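Local coordinates for protein 5-carboxyvanillate decarboxylase (Sphingomonas paucimobilis, PDB 4L6D) that probably removes the carboxyl group at position 5 of 5-carboxyvanillate as a manganese-binding carboxy-lyase of the amidohydrolase fold, at residues 93-98 with 128-132; 232-236 with 282-287. All coordinates share one frame; numbering follows the deposited sequence. Where two conformers were deposited one is given.

Contact 1 (93-98 with 128-132); sequences ARIAND and EIERV. With VNL (4-hydroxy-3-methoxybenzoate), chain K.
A four-residue salt-bridge network joins Arg-131 and Glu-128 to Asp-98 and Arg-94 between two neighbouring outer helices of the amidohydrolase barrel. Segments 93-98 and 128-132 run nearly parallel, their axes 6° apart. Arg-131 meets Asp-98 end-on: Arg-131 NH2 lies 2.8 Å from Asp-98 OD1, on its syn lone pair, and NH1 reaches the same oxygen from above the carboxylate plane. The two flat groups stand almost perpendicular. Arg-131 also holds Glu-128 of its own helix side-on, NE to OE1 and NH1 to OE2. The bend at chi3 (75°) of Arg-131 swings its guanidinium between the two acids. Glu-128 OE2 keeps its anti lone pair for Asn-97 ND2, at 2.8 Å and 174°, with amide and carboxylate nearly coplanar. Val-132 CG2 packs against Asn-97 ND2 at 3.3 Å. Asp-98 OD2 takes Arg-94 NH2 at 2.9 Å. Arg-94 also grips a bound vanillate, its NE to O1 and its NH1 to O2, each at 2.9 Å. An alanine in place of Arg-131 would probably leave Asp-98 OD1 and Glu-128 without the positive charge between them. Asn-97 OD1 accepts from Thr-116 N, just past strand 111-115. Leu-136 touches Asn-97, Asp-98 and Arg-131, while Val-132 rests on Leu-141 of strand 140-144. The contact thus links helices 86-106 and 122-134 beside the strands they flank.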
loop_
_atom_site.group_PDB
_atom_site.type_symbol
_atom_site.label_atom_id
_atom_site.label_comp_id
_atom_site.label_asym_id
_atom_site.label_seq_id
_atom_site.Cartn_x
_atom_site.Cartn_y
_atom_site.Cartn_z
ATOM N N ALA A 93 -7.049 9.998 -28.346
ATOM C CA ALA A 93 -6.194 8.825 -28.230
ATOM C C ALA A 93 -5.677 8.441 -29.604
ATOM O O ALA A 93 -4.497 8.130 -29.762
ATOM C CB ALA A 93 -6.944 7.657 -27.585
ATOM N N ARG A 94 -6.561 8.464 -30.593
ATOM C CA ARG A 94 -6.170 8.119 -31.951
ATOM C C ARG A 94 -5.073 9.071 -32.435
ATOM O O ARG A 94 -4.061 8.626 -32.991
ATOM C CB ARG A 94 -7.395 8.142 -32.875
ATOM C CG ARG A 94 -7.178 7.507 -34.249
ATOM C CD ARG A 94 -6.486 8.449 -35.211
ATOM N NE ARG A 94 -7.324 9.607 -35.510
ATOM C CZ ARG A 94 -6.876 10.735 -36.045
ATOM N NH1 ARG A 94 -7.722 11.722 -36.292
ATOM N NH2 ARG A 94 -5.584 10.875 -36.318
ATOM N N ILE A 95 -5.273 10.370 -32.214
ATOM C CA ILE A 95 -4.301 11.381 -32.632
ATOM C C ILE A 95 -2.986 11.218 -31.882
ATOM O O ILE A 95 -1.904 11.215 -32.484
ATOM C CB ILE A 95 -4.868 12.798 -32.430
ATOM C CG1 ILE A 95 -5.981 13.068 -33.449
ATOM C CG2 ILE A 95 -3.764 13.857 -32.524
ATOM C CD1 ILE A 95 -6.795 14.310 -33.143
ATOM N N ALA A 96 -3.077 11.047 -30.566
ATOM C CA ALA A 96 -1.882 10.876 -29.748
ATOM C C ALA A 96 -1.124 9.612 -30.137
ATOM O O ALA A 96 0.108 9.568 -30.066
ATOM C CB ALA A 96 -2.231 10.836 -28.276
ATOM N N ASN A 97 -1.853 8.574 -30.548
ATOM C CA ASN A 97 -1.193 7.343 -30.992
ATOM C C ASN A 97 -0.481 7.511 -32.329
ATOM O O ASN A 97 0.628 7.003 -32.524
ATOM C CB ASN A 97 -2.180 6.178 -31.065
ATOM C CG ASN A 97 -2.611 5.701 -29.694
ATOM O OD1 ASN A 97 -1.939 5.955 -28.696
ATOM N ND2 ASN A 97 -3.722 4.975 -29.647
ATOM N N ASP A 98 -1.101 8.243 -33.252
ATOM C CA ASP A 98 -0.432 8.557 -34.510
ATOM C C ASP A 98 0.830 9.364 -34.239
ATOM O O ASP A 98 1.871 9.120 -34.845
ATOM C CB ASP A 98 -1.344 9.358 -35.437
ATOM C CG ASP A 98 -2.407 8.512 -36.096
ATOM O OD1 ASP A 98 -2.300 7.273 -36.047
ATOM O OD2 ASP A 98 -3.336 9.097 -36.697
ATOM N N GLU A 128 -9.128 0.626 -31.500
ATOM C CA GLU A 128 -7.882 1.382 -31.469
ATOM C C GLU A 128 -6.711 0.530 -30.990
ATOM O O GLU A 128 -5.603 0.628 -31.523
ATOM C CB GLU A 128 -8.032 2.648 -30.617
ATOM C CG GLU A 128 -6.792 3.558 -30.570
ATOM C CD GLU A 128 -6.355 4.101 -31.926
ATOM O OE1 GLU A 128 -7.101 3.982 -32.923
ATOM O OE2 GLU A 128 -5.238 4.652 -31.990
ATOM N N ILE A 129 -6.961 -0.315 -29.997
ATOM C CA ILE A 129 -5.935 -1.232 -29.501
ATOM C C ILE A 129 -5.437 -2.125 -30.638
ATOM O O ILE A 129 -4.228 -2.292 -30.806
ATOM C CB ILE A 129 -6.465 -2.039 -28.302
ATOM C CG1 ILE A 129 -6.547 -1.116 -27.090
ATOM C CG2 ILE A 129 -5.580 -3.255 -28.006
ATOM C CD1 ILE A 129 -7.478 -1.590 -25.997
ATOM N N GLU A 130 -6.358 -2.657 -31.436
ATOM C CA GLU A 130 -5.969 -3.471 -32.581
ATOM C C GLU A 130 -5.138 -2.657 -33.569
ATOM O O GLU A 130 -4.138 -3.150 -34.088
ATOM C CB GLU A 130 -7.194 -4.066 -33.274
ATOM C CG GLU A 130 -6.856 -4.811 -34.559
ATOM C CD GLU A 130 -8.049 -5.514 -35.169
ATOM O OE1 GLU A 130 -7.917 -6.003 -36.307
ATOM O OE2 GLU A 130 -9.113 -5.583 -34.514
ATOM N N ARG A 131 -5.533 -1.409 -33.815
ATOM C CA ARG A 131 -4.783 -0.557 -34.741
ATOM C C ARG A 131 -3.370 -0.267 -34.220
ATOM O O ARG A 131 -2.407 -0.278 -34.991
ATOM C CB ARG A 131 -5.547 0.751 -35.016
ATOM C CG ARG A 131 -4.963 1.589 -36.147
ATOM C CD ARG A 131 -5.734 2.895 -36.360
ATOM N NE ARG A 131 -5.432 3.873 -35.321
ATOM C CZ ARG A 131 -4.539 4.849 -35.446
ATOM N NH1 ARG A 131 -4.336 5.684 -34.436
ATOM N NH2 ARG A 131 -3.859 5.007 -36.576
ATOM N N VAL A 132 -3.257 -0.008 -32.920
ATOM C CA VAL A 132 -1.963 0.234 -32.287
ATOM C C VAL A 132 -1.028 -0.957 -32.494
ATOM O O VAL A 132 0.144 -0.788 -32.842
ATOM C CB VAL A 132 -2.149 0.534 -30.772
ATOM C CG1 VAL A 132 -0.836 0.433 -30.016
ATOM C CG2 VAL A 132 -2.785 1.912 -30.583
HETATM C C1 VNL K . -12.145 10.303 -34.364
HETATM C CO1 VNL K . -12.367 9.400 -33.308
HETATM C CO2 VNL K . -13.116 11.268 -34.720
HETATM C CM1 VNL K . -13.565 9.442 -32.573
HETATM C CM2 VNL K . -14.308 11.332 -33.999
HETATM O OM VNL K . -15.302 12.236 -34.257
HETATM C CZ VNL K . -14.535 10.394 -32.884
HETATM C CC VNL K . -10.861 10.235 -35.141
HETATM C CV VNL K . -15.112 13.278 -35.242
HETATM O O1 VNL K . -10.139 9.211 -35.068
HETATM O O2 VNL K . -10.554 11.223 -35.858
HETATM O O3 VNL K . -15.749 10.460 -32.238
#

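Contact 2 (232-236 with 282-287); sequences IPFWL and YSIEVL. With VNL (4-hydroxy-3-methoxybenzoate), chain L.
Pro-233 packs its ring against segment 282-287, the end of helix 277-287, at the apolar centre of this contact. Pro-233 CG lies 4.0 Å from Leu-287 CD1, and its CB touches Tyr-282 CE2 and Val-286 CG2. Leu-236 extends the patch. Leu-236 CD1 sits 3.9 Å from Leu-287 CD2, where the two side chains cross at about a right angle, and 4.2 Å from Val-286 CG2. Phe-263 of helix 259-266 touches both Pro-233 and Leu-287.

Further out, Phe-234 and Tyr-282 make an edge-to-face pair. The edge of Phe-234 points at the face of Tyr-282, with centroids 5.4 Å apart and planes at 56°. The contact is made by Phe-234 CD1, which stands over the rim of the tyrosine ring, 4.0 Å from Tyr-282 CZ. On the opposite face of that ring lies Val-286 CG1. Tyr-282 has CG anti to its backbone nitrogen (chi1 170°), which carries the ring across to the 232-236 turn. Phe-234 also meets Phe-234 of the second subunit, so the aromatic side of the contact lies at the dimer interface.

The polar edge is the tyrosine hydroxyl. Tyr-282 OH donates to Pro-233 O at 2.7 Å, tilted 32° from the carbonyl plane. Beyond Val-286 and Leu-236 lies another bound vanillate. Val-286 CG1 is 3.7 Å from the vanillate O1, while Leu-236 CB faces the vanillate ring carbon CO1 at 3.8 Å. Val-286 O accepts from Arg-264 NE, another residue of that ligand's pocket.

The chemistry is mostly apolar, with one short bond from a buried hydroxyl to a main-chain oxygen. Apolar surfaces supply most of the fit, while that bond and the flanking side chains probably help fix the direction of the tyrosine ring.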
loop_
_atom_site.group_PDB
_atom_site.type_symbol
_atom_site.label_atom_id
_atom_site.label_comp_id
_atom_site.label_asym_id
_atom_site.label_seq_id
_atom_site.Cartn_x
_atom_site.Cartn_y
_atom_site.Cartn_z
ATOM N N ILE A 232 2.835 -4.103 -4.463
ATOM C CA ILE A 232 2.228 -5.434 -4.459
ATOM C C ILE A 232 3.247 -6.581 -4.215
ATOM O O ILE A 232 2.930 -7.545 -3.504
ATOM C CB ILE A 232 1.319 -5.673 -5.687
ATOM C CG1 ILE A 232 0.125 -4.709 -5.631
ATOM C CG2 ILE A 232 0.859 -7.121 -5.746
ATOM C CD1 ILE A 232 -0.633 -4.608 -6.926
ATOM N N PRO A 233 4.486 -6.475 -4.751
ATOM C CA PRO A 233 5.435 -7.557 -4.453
ATOM C C PRO A 233 5.667 -7.761 -2.949
ATOM O O PRO A 233 5.974 -8.882 -2.517
ATOM C CB PRO A 233 6.723 -7.072 -5.117
ATOM C CG PRO A 233 6.232 -6.271 -6.310
ATOM C CD PRO A 233 5.007 -5.564 -5.794
ATOM N N PHE A 234 5.517 -6.706 -2.148
ATOM C CA PHE A 234 5.768 -6.812 -0.714
ATOM C C PHE A 234 4.640 -7.555 -0.017
ATOM O O PHE A 234 4.860 -8.194 1.015
ATOM C CB PHE A 234 5.943 -5.414 -0.091
ATOM C CG PHE A 234 6.696 -5.415 1.214
ATOM C CD1 PHE A 234 8.036 -5.769 1.241
ATOM C CD2 PHE A 234 6.084 -5.035 2.399
ATOM C CE1 PHE A 234 8.756 -5.766 2.426
ATOM C CE2 PHE A 234 6.804 -5.019 3.602
ATOM C CZ PHE A 234 8.142 -5.385 3.609
ATOM N N TRP A 235 3.437 -7.469 -0.595
ATOM C CA TRP A 235 2.219 -8.014 0.025
ATOM C C TRP A 235 1.846 -9.439 -0.398
ATOM O O TRP A 235 0.789 -9.938 -0.003
ATOM C CB TRP A 235 1.014 -7.123 -0.287
ATOM C CG TRP A 235 0.974 -5.762 0.366
ATOM C CD1 TRP A 235 1.248 -4.552 -0.219
ATOM C CD2 TRP A 235 0.573 -5.470 1.713
ATOM N NE1 TRP A 235 1.059 -3.537 0.687
ATOM C CE2 TRP A 235 0.632 -4.067 1.873
ATOM C CE3 TRP A 235 0.168 -6.257 2.795
ATOM C CZ2 TRP A 235 0.320 -3.437 3.075
ATOM C CZ3 TRP A 235 -0.142 -5.623 4.001
ATOM C CH2 TRP A 235 -0.067 -4.224 4.123
ATOM N N LEU A 236 2.669 -10.085 -1.224
ATOM C CA LEU A 236 2.283 -11.367 -1.828
ATOM C C LEU A 236 1.885 -12.452 -0.831
ATOM O O LEU A 236 0.899 -13.157 -1.037
ATOM C CB LEU A 236 3.409 -11.901 -2.725
ATOM C CG LEU A 236 3.765 -11.023 -3.933
ATOM C CD1 LEU A 236 4.902 -11.657 -4.725
ATOM C CD2 LEU A 236 2.555 -10.746 -4.836
ATOM N N TYR A 282 14.830 -7.377 -3.196
ATOM C CA TYR A 282 13.625 -8.050 -2.717
ATOM C C TYR A 282 12.729 -8.463 -3.902
ATOM O O TYR A 282 12.233 -9.595 -3.975
ATOM C CB TYR A 282 12.839 -7.138 -1.744
ATOM C CG TYR A 282 11.478 -7.730 -1.434
ATOM C CD1 TYR A 282 11.317 -8.631 -0.387
ATOM C CD2 TYR A 282 10.374 -7.447 -2.235
ATOM C CE1 TYR A 282 10.097 -9.218 -0.138
ATOM C CE2 TYR A 282 9.150 -8.038 -2.000
ATOM C CZ TYR A 282 9.017 -8.923 -0.956
ATOM O OH TYR A 282 7.807 -9.529 -0.710
ATOM N N SER A 283 12.533 -7.544 -4.840
ATOM C CA SER A 283 11.643 -7.798 -5.970
ATOM C C SER A 283 12.173 -8.895 -6.886
ATOM O O SER A 283 11.419 -9.775 -7.323
ATOM C CB SER A 283 11.392 -6.509 -6.754
ATOM O OG SER A 283 10.752 -5.576 -5.895
ATOM N N ILE A 284 13.474 -8.861 -7.161
ATOM C CA ILE A 284 14.097 -9.925 -7.939
ATOM C C ILE A 284 13.920 -11.277 -7.254
ATOM O O ILE A 284 13.622 -12.276 -7.909
ATOM C CB ILE A 284 15.577 -9.638 -8.185
ATOM C CG1 ILE A 284 15.724 -8.416 -9.105
ATOM C CG2 ILE A 284 16.281 -10.874 -8.785
ATOM C CD1 ILE A 284 17.154 -7.866 -9.164
ATOM N N GLU A 285 14.082 -11.304 -5.932
ATOM C CA GLU A 285 13.959 -12.550 -5.181
ATOM C C GLU A 285 12.562 -13.172 -5.207
ATOM O O GLU A 285 12.431 -14.400 -5.320
ATOM C CB GLU A 285 14.404 -12.360 -3.725
ATOM C CG GLU A 285 14.287 -13.641 -2.918
ATOM C CD GLU A 285 14.677 -13.487 -1.463
ATOM O OE1 GLU A 285 15.193 -12.418 -1.081
ATOM O OE2 GLU A 285 14.461 -14.453 -0.700
ATOM N N VAL A 286 11.525 -12.345 -5.078
ATOM C CA VAL A 286 10.161 -12.865 -5.010
ATOM C C VAL A 286 9.462 -12.966 -6.367
ATOM O O VAL A 286 8.530 -13.755 -6.510
ATOM C CB VAL A 286 9.267 -12.101 -3.999
ATOM C CG1 VAL A 286 9.917 -12.096 -2.620
ATOM C CG2 VAL A 286 8.973 -10.681 -4.477
ATOM N N LEU A 287 9.890 -12.172 -7.349
ATOM C CA LEU A 287 9.266 -12.214 -8.676
ATOM C C LEU A 287 10.077 -12.947 -9.726
ATOM O O LEU A 287 9.523 -13.405 -10.736
ATOM C CB LEU A 287 8.994 -10.802 -9.201
ATOM C CG LEU A 287 8.225 -9.850 -8.291
ATOM C CD1 LEU A 287 8.106 -8.499 -8.981
ATOM C CD2 LEU A 287 6.832 -10.399 -7.932
HETATM C C1 VNL L . 5.655 -15.957 -0.632
HETATM C CO1 VNL L . 4.594 -15.210 -1.177
HETATM C CO2 VNL L . 5.526 -17.333 -0.342
HETATM C CM1 VNL L . 3.359 -15.822 -1.448
HETATM C CM2 VNL L . 4.309 -17.964 -0.598
HETATM O OM VNL L . 4.062 -19.293 -0.359
HETATM C CZ VNL L . 3.194 -17.184 -1.164
HETATM C CC VNL L . 6.965 -15.278 -0.356
HETATM C CV VNL L . 5.094 -20.146 0.165
HETATM O O1 VNL L . 7.401 -14.395 -1.148
HETATM O O2 VNL L . 7.584 -15.636 0.680
HETATM O O3 VNL L . 1.995 -17.848 -1.289
#

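Overall arrangement
From the N terminus, the chain reaches contact 1 first. It pairs helix 86-106 with helix 122-134 and closes a loop of 29 residues that contains strand 111-115. The chain then runs through the middle barrel strands before contact 2 opens at 232-236. Contact 2 closes a longer loop of 45 residues, through helices 236-249 and 259-266 and strand 267-270, at helix 277-287. The two loops follow in series and neither nest nor cross. The centres of contact 1 and contact 2 are about 33 Å apart, on opposite sides of the chain's centre. Contact 1 ties adjacent barrel helices. Contact 2 ties the loop before helix 236-249 to helix 277-287, against the second subunit.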